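CDP-archaeol synthase (Aeropyrum pernix K1, PDB 5GUF) probably catalyses the magnesium-dependent transfer of a cytidylyl group from CTP to the archaeal ether lipid DGGGP, forming CDP-archaeol and releasing diphosphate within the membrane. Local coordinates at residues A96-K107 with L120-L128. Sequence-based numbering, arbitrary orientation.
Sequences ALAGDMAGSFVK and LLDQLDFYL. With K (potassium ion), chain F; CTP (cytidine-5'-triphosphate), chain B.
Lys107 reaches Asp122 through an otherwise extended chain bent once, at chi3 (79°), so that the lysine arm crosses the Asp122 side chain at about a right angle and NZ arrives at its carboxylate. NZ meets the syn lone pair of Asp122 OD1 at 3.0 Å, and a weak second bond goes to OD2, which is held as well by the backbone N of Ala118. The same nitrogen donates to CTP O1G at 3.0 Å and to the carbonyl of Arg116, a set of partners suited to the long, flexible arm of a lysine. Were Lys107 an alanine, Asp122 would probably lose its salt-bridge partner and the gamma-phosphate one of its positive contacts. Lower on the arm, Leu121 CD2 lies against Lys107 CG and Val106 CG1.

Helices 84-109 and 121-136, both predicted to span the membrane, are joined here in a roughly antiparallel pair, their short segments approaching to 6.6 Å at 140°. Gly99 and Gly103 form a GxxxG motif facing the second helix; a methyl group on either would collide with Asp125. Backbones thus come near enough for CA-H...O contacts, such as Gly99 CA to Asp125 O at 3.5 Å. Ala96, also small, lies close enough for its O to touch Phe126 CB, while its methyl sits at the edge of the ring.

Potassium sits beside the seam, between it and CTP, bound by Asp100 OD1 at 2.7 Å, CTP O2A and three waters, with a longer approach from Asp122 O. Asp100 also pairs with Lys57. Asp125 has CG wedged between its backbone N and carbonyl carbon (chi1 50°), a turn that carries its carboxylate toward Asp100; water 1 lies 2.9 Å from Asp125 OD2 and water 3 donates to OD1, making it a second-shell anchor for the ion. Phe126 N also donates to OD1, from above the carboxylate plane, helping to fix its rotation.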
loop_
_atom_site.group_PDB
_atom_site.type_symbol
_atom_site.label_atom_id
_atom_site.label_comp_id
_atom_site.label_asym_id
_atom_site.label_seq_id
_atom_site.Cartn_x
_atom_site.Cartn_y
_atom_site.Cartn_z
ATOM N N ALA A 96 -2.583 6.142 15.311
ATOM C CA ALA A 96 -1.981 4.870 14.952
ATOM C C ALA A 96 -2.880 3.719 15.370
ATOM O O ALA A 96 -3.077 2.770 14.605
ATOM C CB ALA A 96 -0.601 4.734 15.594
ATOM N N LEU A 97 -3.454 3.799 16.575
ATOM C CA LEU A 97 -4.308 2.717 17.058
ATOM C C LEU A 97 -5.614 2.650 16.268
ATOM O O LEU A 97 -6.107 1.556 15.964
ATOM C CB LEU A 97 -4.584 2.894 18.552
ATOM C CG LEU A 97 -3.353 2.729 19.451
ATOM C CD1 LEU A 97 -3.597 3.250 20.888
ATOM C CD2 LEU A 97 -2.825 1.291 19.454
ATOM N N ALA A 98 -6.182 3.811 15.922
ATOM C CA ALA A 98 -7.418 3.846 15.149
ATOM C C ALA A 98 -7.198 3.299 13.744
ATOM O O ALA A 98 -8.032 2.540 13.228
ATOM C CB ALA A 98 -7.960 5.282 15.095
ATOM N N GLY A 99 -6.066 3.659 13.124
ATOM C CA GLY A 99 -5.767 3.175 11.785
ATOM C C GLY A 99 -5.531 1.674 11.738
ATOM O O GLY A 99 -5.916 1.005 10.777
ATOM N N ASP A 100 -4.895 1.124 12.768
ATOM C CA ASP A 100 -4.734 -0.321 12.836
ATOM C C ASP A 100 -6.085 -1.019 12.981
ATOM O O ASP A 100 -6.329 -2.061 12.358
ATOM C CB ASP A 100 -3.804 -0.675 13.991
ATOM C CG ASP A 100 -3.692 -2.155 14.217
ATOM O OD1 ASP A 100 -3.243 -2.884 13.305
ATOM O OD2 ASP A 100 -4.048 -2.592 15.331
ATOM N N MET A 101 -6.980 -0.457 13.788
ATOM C CA MET A 101 -8.327 -1.009 13.871
ATOM C C MET A 101 -9.092 -0.825 12.562
ATOM O O MET A 101 -9.813 -1.730 12.131
ATOM C CB MET A 101 -9.076 -0.373 15.039
ATOM C CG MET A 101 -8.581 -0.886 16.379
ATOM S SD MET A 101 -9.684 -0.374 17.688
ATOM C CE MET A 101 -9.311 1.380 17.695
ATOM N N ALA A 102 -8.950 0.335 11.916
ATOM C CA ALA A 102 -9.614 0.527 10.628
ATOM C C ALA A 102 -9.133 -0.504 9.611
ATOM O O ALA A 102 -9.918 -0.990 8.786
ATOM C CB ALA A 102 -9.384 1.954 10.123
ATOM N N GLY A 103 -7.854 -0.879 9.683
ATOM C CA GLY A 103 -7.337 -1.907 8.799
ATOM C C GLY A 103 -7.919 -3.278 9.095
ATOM O O GLY A 103 -8.243 -4.032 8.178
ATOM N N SER A 104 -8.038 -3.628 10.381
ATOM C CA SER A 104 -8.697 -4.872 10.771
ATOM C C SER A 104 -10.157 -4.879 10.348
ATOM O O SER A 104 -10.678 -5.908 9.888
ATOM C CB SER A 104 -8.589 -5.077 12.279
ATOM O OG SER A 104 -7.385 -5.715 12.569
ATOM N N PHE A 105 -10.836 -3.745 10.510
ATOM C CA PHE A 105 -12.199 -3.616 10.005
ATOM C C PHE A 105 -12.271 -3.965 8.525
ATOM O O PHE A 105 -13.143 -4.734 8.096
ATOM C CB PHE A 105 -12.716 -2.198 10.229
ATOM C CG PHE A 105 -14.068 -1.962 9.636
ATOM C CD1 PHE A 105 -15.200 -2.517 10.224
ATOM C CD2 PHE A 105 -14.212 -1.208 8.479
ATOM C CE1 PHE A 105 -16.461 -2.308 9.676
ATOM C CE2 PHE A 105 -15.461 -0.990 7.925
ATOM C CZ PHE A 105 -16.590 -1.550 8.511
ATOM N N VAL A 106 -11.362 -3.400 7.725
ATOM C CA VAL A 106 -11.392 -3.638 6.288
ATOM C C VAL A 106 -11.092 -5.101 5.987
ATOM O O VAL A 106 -11.727 -5.704 5.114
ATOM C CB VAL A 106 -10.431 -2.665 5.572
ATOM C CG1 VAL A 106 -10.071 -3.147 4.176
ATOM C CG2 VAL A 106 -11.063 -1.264 5.487
ATOM N N LYS A 107 -10.182 -5.720 6.744
ATOM C CA LYS A 107 -9.872 -7.128 6.501
ATOM C C LYS A 107 -11.079 -8.019 6.767
ATOM O O LYS A 107 -11.346 -8.960 6.005
ATOM C CB LYS A 107 -8.692 -7.587 7.360
ATOM C CG LYS A 107 -7.353 -6.978 6.996
ATOM C CD LYS A 107 -6.306 -7.350 8.006
ATOM C CE LYS A 107 -5.789 -8.750 7.768
ATOM N NZ LYS A 107 -4.679 -9.060 8.701
ATOM N N LEU A 120 1.291 -4.978 2.956
ATOM C CA LEU A 120 1.107 -3.538 2.798
ATOM C C LEU A 120 0.096 -3.006 3.810
ATOM O O LEU A 120 0.470 -2.220 4.682
ATOM C CB LEU A 120 0.694 -3.169 1.372
ATOM C CG LEU A 120 1.781 -3.282 0.304
ATOM C CD1 LEU A 120 1.381 -2.444 -0.911
ATOM C CD2 LEU A 120 3.195 -2.897 0.827
ATOM N N LEU A 121 -1.172 -3.428 3.725
ATOM C CA LEU A 121 -2.179 -2.907 4.649
ATOM C C LEU A 121 -1.812 -3.189 6.106
ATOM O O LEU A 121 -1.927 -2.301 6.959
ATOM C CB LEU A 121 -3.558 -3.488 4.323
ATOM C CG LEU A 121 -4.719 -3.063 5.239
ATOM C CD1 LEU A 121 -4.954 -1.537 5.196
ATOM C CD2 LEU A 121 -6.012 -3.804 4.923
ATOM N N ASP A 122 -1.366 -4.420 6.409
ATOM C CA ASP A 122 -0.974 -4.774 7.774
ATOM C C ASP A 122 0.172 -3.903 8.283
ATOM O O ASP A 122 0.300 -3.685 9.490
ATOM C CB ASP A 122 -0.539 -6.243 7.848
ATOM C CG ASP A 122 -1.716 -7.217 7.892
ATOM O OD1 ASP A 122 -2.860 -6.769 8.123
ATOM O OD2 ASP A 122 -1.488 -8.435 7.664
ATOM N N GLN A 123 1.035 -3.426 7.395
ATOM C CA GLN A 123 2.198 -2.682 7.851
ATOM C C GLN A 123 1.977 -1.175 7.836
ATOM O O GLN A 123 2.699 -0.457 8.524
ATOM C CB GLN A 123 3.421 -3.019 6.993
ATOM C CG GLN A 123 3.907 -4.458 7.082
ATOM C CD GLN A 123 3.069 -5.428 6.254
ATOM O OE1 GLN A 123 2.496 -5.064 5.218
ATOM N NE2 GLN A 123 2.991 -6.676 6.716
ATOM N N LEU A 124 0.988 -0.678 7.102
ATOM C CA LEU A 124 0.873 0.749 6.865
ATOM C C LEU A 124 -0.378 1.392 7.460
ATOM O O LEU A 124 -0.419 2.625 7.567
ATOM C CB LEU A 124 0.932 1.025 5.358
ATOM C CG LEU A 124 2.322 0.794 4.758
ATOM C CD1 LEU A 124 2.368 1.236 3.307
ATOM C CD2 LEU A 124 3.400 1.515 5.579
ATOM N N ASP A 125 -1.375 0.602 7.884
ATOM C CA ASP A 125 -2.636 1.165 8.367
ATOM C C ASP A 125 -2.420 2.104 9.550
ATOM O O ASP A 125 -3.035 3.170 9.626
ATOM C CB ASP A 125 -3.595 0.034 8.752
ATOM C CG ASP A 125 -2.943 -1.014 9.691
ATOM O OD1 ASP A 125 -1.768 -0.848 10.115
ATOM O OD2 ASP A 125 -3.614 -2.016 10.017
ATOM N N PHE A 126 -1.574 1.712 10.493
ATOM C CA PHE A 126 -1.298 2.562 11.644
ATOM C C PHE A 126 -0.526 3.813 11.231
ATOM O O PHE A 126 -0.713 4.883 11.824
ATOM C CB PHE A 126 -0.508 1.776 12.704
ATOM C CG PHE A 126 0.954 1.760 12.440
ATOM C CD1 PHE A 126 1.503 0.813 11.598
ATOM C CD2 PHE A 126 1.785 2.747 12.963
ATOM C CE1 PHE A 126 2.861 0.826 11.313
ATOM C CE2 PHE A 126 3.135 2.764 12.663
ATOM C CZ PHE A 126 3.666 1.787 11.843
ATOM N N TYR A 127 0.360 3.681 10.239
ATOM C CA TYR A 127 1.118 4.825 9.748
ATOM C C TYR A 127 0.204 5.868 9.126
ATOM O O TYR A 127 0.413 7.075 9.316
ATOM C CB TYR A 127 2.169 4.358 8.740
ATOM C CG TYR A 127 2.845 5.469 7.974
ATOM C CD1 TYR A 127 3.789 6.281 8.583
ATOM C CD2 TYR A 127 2.544 5.706 6.632
ATOM C CE1 TYR A 127 4.414 7.299 7.885
ATOM C CE2 TYR A 127 3.166 6.726 5.929
ATOM C CZ TYR A 127 4.097 7.522 6.570
ATOM O OH TYR A 127 4.731 8.545 5.892
ATOM N N LEU A 128 -0.823 5.417 8.395
ATOM C CA LEU A 128 -1.767 6.304 7.718
ATOM C C LEU A 128 -2.696 7.004 8.705
ATOM O O LEU A 128 -3.008 8.187 8.533
ATOM C CB LEU A 128 -2.580 5.497 6.693
ATOM C CG LEU A 128 -1.817 4.931 5.482
ATOM C CD1 LEU A 128 -2.625 3.885 4.706
ATOM C CD2 LEU A 128 -1.375 6.070 4.551
HETATM K K K F . -1.724 -4.667 11.936
HETATM N N1 CTP B . -3.295 -6.518 19.636
HETATM C C2 CTP B . -4.201 -6.202 20.646
HETATM N N3 CTP B . -4.961 -5.042 20.598
HETATM C C4 CTP B . -4.772 -4.151 19.551
HETATM C C5 CTP B . -3.828 -4.444 18.559
HETATM C C6 CTP B . -3.227 -5.706 18.522
HETATM O O2 CTP B . -4.340 -6.960 21.603
HETATM N N4 CTP B . -5.491 -3.032 19.508
HETATM C "C1'" CTP B . -2.467 -7.754 19.777
HETATM C "C2'" CTP B . -3.291 -8.994 19.463
HETATM O "O2'" CTP B . -2.793 -10.066 20.232
HETATM C "C3'" CTP B . -2.975 -9.252 18.013
HETATM C "C4'" CTP B . -1.493 -8.902 17.985
HETATM O "O4'" CTP B . -1.347 -7.812 18.893
HETATM O "O3'" CTP B . -3.241 -10.584 17.663
HETATM C "C5'" CTP B . -0.992 -8.581 16.577
HETATM O "O5'" CTP B . -1.595 -7.412 16.066
HETATM P PA CTP B . -2.282 -7.441 14.616
HETATM O O1A CTP B . -1.289 -8.087 13.675
HETATM O O2A CTP B . -2.695 -6.061 14.146
HETATM O O3A CTP B . -3.594 -8.354 14.835
HETATM P PB CTP B . -3.907 -9.714 14.027
HETATM O O1B CTP B . -3.726 -10.881 14.975
HETATM O O2B CTP B . -3.037 -9.906 12.813
HETATM O O3B CTP B . -5.458 -9.510 13.610
HETATM P PG CTP B . -5.930 -8.748 12.256
HETATM O O1G CTP B . -6.142 -9.781 11.181
HETATM O O2G CTP B . -7.178 -8.002 12.613
HETATM O O3G CTP B . -4.895 -7.763 11.791
HETATM O O HOH W 1 -4.694 -4.188 11.523
HETATM O O HOH W 2 -2.764 -7.283 11.197
HETATM O O HOH W 3 -0.550 -2.497 12.593
#